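Local coordinates for Sca-family protein (Rickettsia rickettsii, PDB 4LQ8), which is a rickettsial cytoplasmic antigen, probably concerned with cell adhesion, of which this is the N-terminal head domain, at residues W171-T183 with L193-P205. Sequence-based numbering, arbitrary orientation.
Sequences WENHVSASDLRAT and LCTLNETTVKTKP
T195 lays its CG2 methyl 3.4 Å from T183 O, while its hydroxyl bonds to E192. L196 and T183 form a hydrogen-bonded antiparallel pair, L196 N to T183 O at 2.8 Å and T183 N back to L196 O. Their side chains run side by side, T183 CG2 against L196 CB, and the indole of W171 adds its CH2 to the same CB. N197 pairs with A182 on the other face, where its amide nears the CD2 methyl of L180. E198 is central: its backbone exchanges two bonds with R181, and its side chain crosses the W171 indole at about a right angle. E198 CB sits over the six-membered ring of W171 in a CH-pi contact, 3.9 Å from its centroid, and T183 CG2 lies over the opposite face, toward its rim. The E198 chain stretches out beside R181, its CG trans to N (chi1 -178°), and R181 NH1 reaches E198 OE2 at 3.1 Å in a salt bridge with a weak, bent hydrogen bond. The carboxylate lies at the edge of the R181 guanidinium, the planes 28° apart, and W171 CB lies over the centre of that guanidinium's face. R222 also salt-bridges OE2, so two arginines probably favour the charged carboxylate. T199 lies alongside L180, T199 OG1 3.3 Å from L180 CD2. T200 N closes the pairing with a nearly straight bond to D179 O (174°). This hairpin of strands 180-186 and 192-201 belongs to a six-stranded antiparallel sheet, between strands 172-173 and 215-224; W171, bonded to D32 through NE1, and L196 pack on strand 236-245 of the second sheet.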
ATOM      1  N   TRP A 171      12.015 -16.018   4.144  1.00 34.12           N
ATOM      2  CA  TRP A 171      13.175 -15.142   4.291  1.00 32.46           C
ATOM      3  C   TRP A 171      14.329 -15.945   4.854  1.00 37.51           C
ATOM      4  O   TRP A 171      14.161 -16.685   5.829  1.00 36.14           O
ATOM      5  CB  TRP A 171      12.893 -13.989   5.260  1.00 28.97           C
ATOM      6  CG  TRP A 171      11.895 -12.988   4.767  1.00 28.44           C
ATOM      7  CD1 TRP A 171      10.628 -12.805   5.227  1.00 30.35           C
ATOM      8  CD2 TRP A 171      12.108 -11.983   3.759  1.00 27.30           C
ATOM      9  NE1 TRP A 171      10.029 -11.767   4.558  1.00 28.47           N
ATOM     10  CE2 TRP A 171      10.924 -11.220   3.675  1.00 29.49           C
ATOM     11  CE3 TRP A 171      13.182 -11.665   2.902  1.00 27.85           C
ATOM     12  CZ2 TRP A 171      10.765 -10.182   2.744  1.00 27.46           C
ATOM     13  CZ3 TRP A 171      13.030 -10.620   2.002  1.00 27.95           C
ATOM     14  CH2 TRP A 171      11.839  -9.885   1.938  1.00 27.53           C
ATOM     15  N   GLU A 172      15.512 -15.772   4.255  1.00 34.86           N
ATOM     16  CA  GLU A 172      16.736 -16.403   4.719  1.00 35.56           C
ATOM     17  C   GLU A 172      17.640 -15.314   5.240  1.00 38.54           C
ATOM     18  O   GLU A 172      17.814 -14.280   4.582  1.00 37.51           O
ATOM     19  CB  GLU A 172      17.416 -17.190   3.596  1.00 38.23           C
ATOM     20  CG  GLU A 172      16.693 -18.479   3.237  1.00 53.83           C
ATOM     21  CD  GLU A 172      17.563 -19.483   2.513  1.00 92.37           C
ATOM     22  OE1 GLU A 172      18.026 -20.446   3.168  1.00 95.55           O
ATOM     23  OE2 GLU A 172      17.801 -19.299   1.297  1.00 94.98           O
ATOM     24  N   ASN A 173      18.111 -15.494   6.478  1.00 35.50           N
ATOM     25  CA  ASN A 173      19.019 -14.576   7.151  1.00 34.40           C
ATOM     26  C   ASN A 173      20.317 -14.549   6.361  1.00 37.24           C
ATOM     27  O   ASN A 173      20.784 -15.603   5.910  1.00 35.29           O
ATOM     28  CB  ASN A 173      19.314 -15.060   8.575  1.00 36.63           C
ATOM     29  CG  ASN A 173      18.102 -15.137   9.462  1.00 56.97           C
ATOM     30  OD1 ASN A 173      17.460 -14.132   9.761  1.00 43.21           O
ATOM     31  ND2 ASN A 173      17.790 -16.333   9.937  1.00 55.81           N
ATOM     32  N   HIS A 174      20.876 -13.337   6.166  1.00 34.99           N
ATOM     33  CA  HIS A 174      22.142 -13.154   5.469  1.00 36.52           C
ATOM     34  C   HIS A 174      23.257 -13.824   6.275  1.00 44.62           C
ATOM     35  O   HIS A 174      23.222 -13.828   7.511  1.00 45.41           O
ATOM     36  CB  HIS A 174      22.439 -11.673   5.237  1.00 36.28           C
ATOM     37  CG  HIS A 174      23.410 -11.415   4.130  1.00 39.80           C
ATOM     38  ND1 HIS A 174      24.782 -11.577   4.314  1.00 42.37           N
ATOM     39  CD2 HIS A 174      23.186 -10.961   2.874  1.00 40.32           C
ATOM     40  CE1 HIS A 174      25.336 -11.237   3.162  1.00 41.53           C
ATOM     41  NE2 HIS A 174      24.417 -10.865   2.263  1.00 41.06           N
ATOM     42  N   VAL A 175      24.219 -14.418   5.566  1.00 42.16           N
ATOM     43  CA  VAL A 175      25.324 -15.167   6.134  1.00 42.32           C
ATOM     44  C   VAL A 175      26.315 -14.273   6.917  1.00 45.59           C
ATOM     45  O   VAL A 175      26.881 -14.737   7.904  1.00 45.46           O
ATOM     46  CB  VAL A 175      26.010 -16.024   5.023  1.00 47.90           C
ATOM     47  CG1 VAL A 175      26.758 -15.159   4.002  1.00 47.86           C
ATOM     48  CG2 VAL A 175      26.930 -17.095   5.615  1.00 49.06           C
ATOM     49  N   SER A 176      26.531 -13.016   6.476  1.00 42.52           N
ATOM     50  CA  SER A 176      27.519 -12.121   7.097  1.00 42.55           C
ATOM     51  C   SER A 176      26.972 -10.747   7.524  1.00 47.52           C
ATOM     52  O   SER A 176      27.613 -10.073   8.324  1.00 48.93           O
ATOM     53  CB  SER A 176      28.732 -11.951   6.185  1.00 44.72           C
ATOM     54  OG  SER A 176      28.392 -11.239   5.007  1.00 48.04           O
ATOM     55  N   ALA A 177      25.827 -10.317   6.983  1.00 43.32           N
ATOM     56  CA  ALA A 177      25.236  -9.023   7.340  1.00 42.50           C
ATOM     57  C   ALA A 177      24.038  -9.255   8.249  1.00 46.78           C
ATOM     58  O   ALA A 177      23.016  -9.756   7.792  1.00 46.10           O
ATOM     59  CB  ALA A 177      24.820  -8.265   6.086  1.00 42.35           C
ATOM     60  N   SER A 178      24.171  -8.902   9.536  1.00 44.70           N
ATOM     61  CA  SER A 178      23.148  -9.086  10.579  1.00 45.11           C
ATOM     62  C   SER A 178      21.810  -8.343  10.337  1.00 46.63           C
ATOM     63  O   SER A 178      20.780  -8.772  10.851  1.00 47.26           O
ATOM     64  CB  SER A 178      23.714  -8.707  11.944  1.00 50.41           C
ATOM     65  OG  SER A 178      24.094  -7.341  11.968  1.00 58.53           O
ATOM     66  N   ASP A 179      21.829  -7.246   9.571  1.00 39.73           N
ATOM     67  CA  ASP A 179      20.636  -6.440   9.275  1.00 36.96           C
ATOM     68  C   ASP A 179      19.929  -6.876   7.978  1.00 36.04           C
ATOM     69  O   ASP A 179      18.980  -6.225   7.559  1.00 34.92           O
ATOM     70  CB  ASP A 179      21.037  -4.949   9.191  1.00 38.57           C
ATOM     71  CG  ASP A 179      22.110  -4.589   8.154  1.00 46.29           C
ATOM     72  OD1 ASP A 179      22.829  -5.493   7.699  1.00 47.58           O
ATOM     73  OD2 ASP A 179      22.229  -3.396   7.811  1.00 55.40           O
ATOM     74  N   LEU A 180      20.395  -7.949   7.329  1.00 31.09           N
ATOM     75  CA  LEU A 180      19.793  -8.363   6.053  1.00 29.46           C
ATOM     76  C   LEU A 180      19.188  -9.731   6.054  1.00 33.48           C
ATOM     77  O   LEU A 180      19.680 -10.648   6.734  1.00 33.37           O
ATOM     78  CB  LEU A 180      20.800  -8.275   4.882  1.00 29.17           C
ATOM     79  CG  LEU A 180      21.544  -6.935   4.654  1.00 34.93           C
ATOM     80  CD1 LEU A 180      22.627  -7.087   3.562  1.00 36.00           C
ATOM     81  CD2 LEU A 180      20.576  -5.799   4.254  1.00 35.75           C
ATOM     82  N   ARG A 181      18.106  -9.865   5.257  1.00 28.11           N
ATOM     83  CA  ARG A 181      17.450 -11.115   4.908  1.00 27.34           C
ATOM     84  C   ARG A 181      17.145 -10.995   3.432  1.00 30.11           C
ATOM     85  O   ARG A 181      17.017  -9.888   2.908  1.00 29.16           O
ATOM     86  CB  ARG A 181      16.155 -11.388   5.679  1.00 26.99           C
ATOM     87  CG  ARG A 181      16.306 -11.806   7.130  1.00 33.96           C
ATOM     88  CD  ARG A 181      15.032 -11.349   7.801  1.00 41.40           C
ATOM     89  NE  ARG A 181      14.201 -12.443   8.231  1.00 40.24           N
ATOM     90  CZ  ARG A 181      12.885 -12.402   8.385  1.00 44.45           C
ATOM     91  NH1 ARG A 181      12.198 -11.310   8.054  1.00 28.95           N
ATOM     92  NH2 ARG A 181      12.236 -13.465   8.814  1.00 35.52           N
ATOM     93  N   ALA A 182      17.038 -12.130   2.758  1.00 28.26           N
ATOM     94  CA  ALA A 182      16.762 -12.167   1.338  1.00 28.46           C
ATOM     95  C   ALA A 182      15.883 -13.342   1.020  1.00 33.63           C
ATOM     96  O   ALA A 182      15.878 -14.327   1.765  1.00 34.26           O
ATOM     97  CB  ALA A 182      18.063 -12.257   0.549  1.00 29.58           C
ATOM     98  N   THR A 183      15.115 -13.236  -0.064  1.00 29.97           N
ATOM     99  CA  THR A 183      14.280 -14.332  -0.557  1.00 31.13           C
ATOM    100  C   THR A 183      14.344 -14.386  -2.077  1.00 37.19           C
ATOM    101  O   THR A 183      14.142 -13.372  -2.745  1.00 37.20           O
ATOM    102  CB  THR A 183      12.845 -14.322   0.028  1.00 37.76           C
ATOM    103  OG1 THR A 183      12.215 -15.568  -0.267  1.00 38.30           O
ATOM    104  CG2 THR A 183      11.982 -13.157  -0.472  1.00 32.80           C
ATOM    105  N   LEU A 193      12.612 -15.086 -10.655  1.00 36.89           N
ATOM    106  CA  LEU A 193      11.912 -13.900 -11.149  1.00 36.84           C
ATOM    107  C   LEU A 193      12.683 -12.676 -10.646  1.00 40.12           C
ATOM    108  O   LEU A 193      12.893 -11.726 -11.407  1.00 39.98           O
ATOM    109  CB  LEU A 193      10.464 -13.857 -10.614  1.00 36.34           C
ATOM    110  CG  LEU A 193       9.352 -14.233 -11.584  1.00 41.98           C
ATOM    111  CD1 LEU A 193       9.355 -15.685 -11.851  1.00 44.16           C
ATOM    112  CD2 LEU A 193       8.010 -13.905 -11.014  1.00 43.66           C
ATOM    113  N   CYS A 194      13.128 -12.732  -9.365  1.00 34.50           N
ATOM    114  CA  CYS A 194      13.896 -11.700  -8.656  1.00 34.01           C
ATOM    115  C   CYS A 194      14.298 -12.250  -7.289  1.00 37.32           C
ATOM    116  O   CYS A 194      13.782 -13.284  -6.859  1.00 36.58           O
ATOM    117  CB  CYS A 194      13.058 -10.434  -8.494  1.00 34.22           C
ATOM    118  SG  CYS A 194      11.763 -10.591  -7.242  1.00 37.48           S
ATOM    119  N   THR A 195      15.177 -11.529  -6.588  1.00 32.85           N
ATOM    120  CA  THR A 195      15.536 -11.805  -5.211  1.00 31.43           C
ATOM    121  C   THR A 195      15.169 -10.538  -4.452  1.00 33.45           C
ATOM    122  O   THR A 195      15.467  -9.440  -4.922  1.00 33.29           O
ATOM    123  CB  THR A 195      16.999 -12.256  -5.039  1.00 38.69           C
ATOM    124  OG1 THR A 195      17.231 -13.381  -5.883  1.00 37.08           O
ATOM    125  CG2 THR A 195      17.320 -12.654  -3.589  1.00 33.42           C
ATOM    126  N   LEU A 196      14.440 -10.677  -3.333  1.00 28.16           N
ATOM    127  CA  LEU A 196      14.024  -9.507  -2.559  1.00 27.03           C
ATOM    128  C   LEU A 196      14.977  -9.316  -1.394  1.00 31.45           C
ATOM    129  O   LEU A 196      15.309 -10.285  -0.714  1.00 30.25           O
ATOM    130  CB  LEU A 196      12.575  -9.650  -2.048  1.00 26.38           C
ATOM    131  CG  LEU A 196      11.478  -9.796  -3.130  1.00 30.08           C
ATOM    132  CD1 LEU A 196      10.186 -10.248  -2.501  1.00 29.45           C
ATOM    133  CD2 LEU A 196      11.275  -8.483  -3.884  1.00 31.48           C
ATOM    134  N   ASN A 197      15.468  -8.084  -1.213  1.00 27.59           N
ATOM    135  CA  ASN A 197      16.363  -7.735  -0.116  1.00 28.05           C
ATOM    136  C   ASN A 197      15.584  -6.996   0.969  1.00 30.70           C
ATOM    137  O   ASN A 197      14.952  -5.996   0.683  1.00 29.45           O
ATOM    138  CB  ASN A 197      17.523  -6.853  -0.608  1.00 31.13           C
ATOM    139  CG  ASN A 197      18.549  -6.579   0.460  1.00 52.44           C
ATOM    140  OD1 ASN A 197      19.268  -7.485   0.914  1.00 45.42           O
ATOM    141  ND2 ASN A 197      18.565  -5.342   0.955  1.00 49.34           N
ATOM    142  N   GLU A 198      15.642  -7.487   2.201  1.00 28.63           N
ATOM    143  CA  GLU A 198      15.000  -6.856   3.351  1.00 27.95           C
ATOM    144  C   GLU A 198      16.118  -6.318   4.266  1.00 31.93           C
ATOM    145  O   GLU A 198      16.915  -7.100   4.786  1.00 30.71           O
ATOM    146  CB  GLU A 198      14.133  -7.879   4.102  1.00 28.31           C
ATOM    147  CG  GLU A 198      13.380  -7.309   5.291  1.00 30.63           C
ATOM    148  CD  GLU A 198      13.058  -8.352   6.341  1.00 27.41           C
ATOM    149  OE1 GLU A 198      14.013  -8.869   6.965  1.00 25.23           O
ATOM    150  OE2 GLU A 198      11.865  -8.663   6.538  1.00 28.73           O
ATOM    151  N   THR A 199      16.146  -4.988   4.472  1.00 27.52           N
ATOM    152  CA  THR A 199      17.110  -4.334   5.356  1.00 26.92           C
ATOM    153  C   THR A 199      16.374  -3.941   6.615  1.00 30.04           C
ATOM    154  O   THR A 199      15.393  -3.200   6.534  1.00 28.28           O
ATOM    155  CB  THR A 199      17.748  -3.090   4.683  1.00 27.15           C
ATOM    156  OG1 THR A 199      18.305  -3.483   3.432  1.00 33.22           O
ATOM    157  CG2 THR A 199      18.851  -2.438   5.556  1.00 23.82           C
ATOM    158  N   THR A 200      16.833  -4.436   7.775  1.00 26.00           N
ATOM    159  CA  THR A 200      16.247  -4.052   9.059  1.00 25.97           C
ATOM    160  C   THR A 200      17.144  -2.922   9.629  1.00 31.03           C
ATOM    161  O   THR A 200      18.357  -3.063   9.657  1.00 30.65           O
ATOM    162  CB  THR A 200      16.140  -5.262   9.995  1.00 31.03           C
ATOM    163  OG1 THR A 200      15.180  -6.154   9.463  1.00 28.34           O
ATOM    164  CG2 THR A 200      15.714  -4.885  11.410  1.00 32.55           C
ATOM    165  N   VAL A 201      16.540  -1.797  10.042  1.00 27.85           N
ATOM    166  CA  VAL A 201      17.277  -0.690  10.632  1.00 27.99           C
ATOM    167  C   VAL A 201      16.973  -0.731  12.131  1.00 31.78           C
ATOM    168  O   VAL A 201      15.823  -0.567  12.530  1.00 32.39           O
ATOM    169  CB  VAL A 201      16.909   0.673   9.977  1.00 31.43           C
ATOM    170  CG1 VAL A 201      17.735   1.814  10.579  1.00 30.69           C
ATOM    171  CG2 VAL A 201      17.098   0.625   8.460  1.00 30.58           C
ATOM    172  N   LYS A 202      17.998  -0.988  12.949  1.00 28.31           N
ATOM    173  CA  LYS A 202      17.906  -1.137  14.407  1.00 29.22           C
ATOM    174  C   LYS A 202      18.744  -0.082  15.110  1.00 34.83           C
ATOM    175  O   LYS A 202      18.751  -0.045  16.338  1.00 36.74           O
ATOM    176  CB  LYS A 202      18.485  -2.515  14.826  1.00 32.28           C
ATOM    177  CG  LYS A 202      17.625  -3.723  14.505  1.00 50.28           C
ATOM    178  CD  LYS A 202      18.192  -4.990  15.152  1.00 65.70           C
ATOM    179  CE  LYS A 202      19.140  -5.775  14.260  1.00 78.07           C
ATOM    180  NZ  LYS A 202      18.414  -6.616  13.264  1.00 84.69           N
ATOM    181  N   THR A 203      19.521   0.707  14.360  1.00 30.04           N
ATOM    182  CA  THR A 203      20.453   1.677  14.954  1.00 31.89           C
ATOM    183  C   THR A 203      20.150   3.138  14.612  1.00 33.73           C
ATOM    184  O   THR A 203      21.000   4.005  14.813  1.00 32.09           O
ATOM    185  CB  THR A 203      21.908   1.317  14.603  1.00 39.96           C
ATOM    186  OG1 THR A 203      22.066   1.406  13.189  1.00 38.70           O
ATOM    187  CG2 THR A 203      22.316  -0.067  15.111  1.00 36.45           C
ATOM    188  N   LYS A 204      18.947   3.414  14.109  1.00 30.03           N
ATOM    189  CA  LYS A 204      18.557   4.781  13.796  1.00 28.59           C
ATOM    190  C   LYS A 204      17.202   5.103  14.473  1.00 29.06           C
ATOM    191  O   LYS A 204      16.176   5.242  13.790  1.00 26.97           O
ATOM    192  CB  LYS A 204      18.550   5.015  12.267  1.00 30.10           C
ATOM    193  CG  LYS A 204      18.540   6.481  11.906  1.00 39.28           C
ATOM    194  CD  LYS A 204      18.633   6.743  10.410  1.00 39.26           C
ATOM    195  CE  LYS A 204      18.253   8.189  10.177  1.00 33.64           C
ATOM    196  NZ  LYS A 204      18.580   8.630   8.803  1.00 42.07           N
ATOM    197  N   PRO A 205      17.148   5.193  15.825  1.00 24.34           N
ATOM    198  CA  PRO A 205      15.842   5.494  16.463  1.00 23.17           C
ATOM    199  C   PRO A 205      15.365   6.905  16.092  1.00 28.53           C
ATOM    200  O   PRO A 205      16.169   7.823  15.826  1.00 27.08           O
ATOM    201  CB  PRO A 205      16.148   5.402  17.966  1.00 24.94           C
ATOM    202  CG  PRO A 205      17.630   5.675  18.075  1.00 29.28           C
ATOM    203  CD  PRO A 205      18.231   5.087  16.828  1.00 25.09           C
TER